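Local structure of possible adenyl cyclase-associated protein (Cryptosporidium parvum, 2B0R) at residues I85-K90 with F104-V109. The protein is a cyclase-associated protein that, as in its relatives, probably binds and sequesters monomeric actin through its C-terminal beta-helical domain. Numbering follows the deposited sequence.
Sequences IIVEQK and FLVNGV
N107 reaches across to the backbone of the neighbouring turn, its ND2 giving a hydrogen bond of 3.0 Å to E88 O. ND2 lies in the plane of the E88 carbonyl, while E88 O sits 19° out of the N107 amide plane. CG stands anti to the backbone N (chi1 -174°), which carries the amide over to residues 88-90. Asparagine suits this corner because its short amide can bond a backbone oxygen where the main chains leave the strands; the bond from N107 N to V87 O is already weak.

Just before the corner the pairing is regular and parallel: L105 N bonds I85 O at 2.8 Å, and L105 O accepts from V87 N at 2.9 Å. The side chains of I85 and F104 run alongside one another into the same buried face, I85 CB 3.7 Å from F104 CD2. Beta-branched I85, V87 and V106 suit extended strands, and the flat F104 ring offers I85 broad apolar surface. I86 and L105 share the other, partly exposed face more loosely, I86 CG2 to L105 CD2 at 4.2 Å. Beyond the corner K90 runs extended past G108 and V109, its CG 3.4 Å from G108 O; its methylenes lie along main chain where G108 has no side chain.

Successive coils of a right-handed parallel beta-helix meet here, the characteristic fold of the CAP C-terminal domain. Strand 84-87 lies between 64-66 and 102-106, and 121-125 follows on the other side of 102-106; inside the coil, F104 packs on I96, and V106 and V109 on I94, of strand 93-100 in the facing sheet.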
# COMPACT_ATOMS: atom_id res chain seq x y z
N ILE A 85 -8.04 18.99 -15.02
CA ILE A 85 -9.05 18.34 -15.89
C ILE A 85 -10.45 18.48 -15.27
O ILE A 85 -10.62 18.41 -14.05
CB ILE A 85 -8.73 16.87 -16.16
CG1 ILE A 85 -7.43 16.73 -16.96
CG2 ILE A 85 -9.88 16.20 -16.90
CD1 ILE A 85 -6.18 16.68 -16.10
N ILE A 86 -11.44 18.72 -16.13
CA ILE A 86 -12.78 19.05 -15.69
C ILE A 86 -13.74 18.25 -16.51
O ILE A 86 -13.77 18.37 -17.74
CB ILE A 86 -13.12 20.53 -15.92
CG1 ILE A 86 -12.11 21.44 -15.21
CG2 ILE A 86 -14.52 20.85 -15.42
CD1 ILE A 86 -12.36 22.98 -15.43
N VAL A 87 -14.55 17.46 -15.82
CA VAL A 87 -15.61 16.69 -16.47
C VAL A 87 -16.95 17.30 -16.08
O VAL A 87 -17.30 17.37 -14.91
CB VAL A 87 -15.48 15.16 -16.11
CG1 VAL A 87 -16.58 14.36 -16.73
CG2 VAL A 87 -14.15 14.64 -16.60
N GLU A 88 -17.69 17.79 -17.07
CA GLU A 88 -18.91 18.53 -16.76
C GLU A 88 -20.09 17.62 -16.47
O GLU A 88 -20.85 17.86 -15.53
CB GLU A 88 -19.24 19.52 -17.86
CG GLU A 88 -18.22 20.64 -17.92
CD GLU A 88 -18.73 21.95 -18.55
OE1 GLU A 88 -19.65 21.93 -19.43
OE2 GLU A 88 -18.18 23.00 -18.16
N GLN A 89 -20.25 16.58 -17.27
CA GLN A 89 -21.39 15.72 -17.12
C GLN A 89 -21.14 14.62 -16.10
O GLN A 89 -19.99 14.19 -15.87
CB GLN A 89 -21.76 15.08 -18.46
CG GLN A 89 -22.01 16.06 -19.59
CD GLN A 89 -23.05 17.09 -19.28
OE1 GLN A 89 -24.13 16.77 -18.79
NE2 GLN A 89 -22.74 18.33 -19.55
N LYS A 90 -22.22 14.20 -15.46
CA LYS A 90 -22.26 12.93 -14.77
C LYS A 90 -22.13 11.84 -15.83
O LYS A 90 -22.82 11.84 -16.85
CB LYS A 90 -23.56 12.77 -13.97
CG LYS A 90 -23.53 11.65 -12.96
CD LYS A 90 -24.64 11.77 -11.95
CE LYS A 90 -24.78 10.51 -11.14
NZ LYS A 90 -25.98 10.56 -10.22
N PHE A 104 -8.50 17.33 -10.62
CA PHE A 104 -9.68 16.92 -11.35
C PHE A 104 -10.90 17.55 -10.72
O PHE A 104 -11.06 17.48 -9.50
CB PHE A 104 -9.83 15.38 -11.36
CG PHE A 104 -8.67 14.66 -11.97
CD1 PHE A 104 -7.60 14.21 -11.18
CD2 PHE A 104 -8.62 14.43 -13.33
CE1 PHE A 104 -6.52 13.55 -11.76
CE2 PHE A 104 -7.55 13.78 -13.90
CZ PHE A 104 -6.50 13.34 -13.12
N LEU A 105 -11.75 18.17 -11.53
CA LEU A 105 -13.06 18.56 -11.06
C LEU A 105 -14.04 17.74 -11.81
O LEU A 105 -13.97 17.67 -13.03
CB LEU A 105 -13.32 20.05 -11.27
CG LEU A 105 -14.61 20.64 -10.64
CD1 LEU A 105 -14.43 20.97 -9.17
CD2 LEU A 105 -15.05 21.90 -11.39
N VAL A 106 -14.94 17.09 -11.09
CA VAL A 106 -15.94 16.22 -11.72
C VAL A 106 -17.33 16.51 -11.19
O VAL A 106 -17.51 17.03 -10.07
CB VAL A 106 -15.61 14.70 -11.57
CG1 VAL A 106 -14.23 14.36 -12.12
CG2 VAL A 106 -15.75 14.24 -10.14
N ASN A 107 -18.32 16.19 -12.00
CA ASN A 107 -19.70 16.26 -11.57
C ASN A 107 -20.01 15.10 -10.59
O ASN A 107 -19.96 15.26 -9.35
CB ASN A 107 -20.59 16.21 -12.80
CG ASN A 107 -22.04 16.43 -12.47
OD1 ASN A 107 -22.47 16.27 -11.33
ND2 ASN A 107 -22.80 16.78 -13.47
N GLY A 108 -20.32 13.94 -11.14
CA GLY A 108 -20.38 12.74 -10.36
C GLY A 108 -20.33 11.52 -11.24
O GLY A 108 -20.17 11.62 -12.45
N VAL A 109 -20.49 10.35 -10.62
CA VAL A 109 -20.56 9.08 -11.38
C VAL A 109 -21.70 8.15 -10.92
O VAL A 109 -22.15 8.20 -9.80
CB VAL A 109 -19.21 8.32 -11.35
CG1 VAL A 109 -18.12 9.19 -11.97
CG2 VAL A 109 -18.82 8.00 -9.96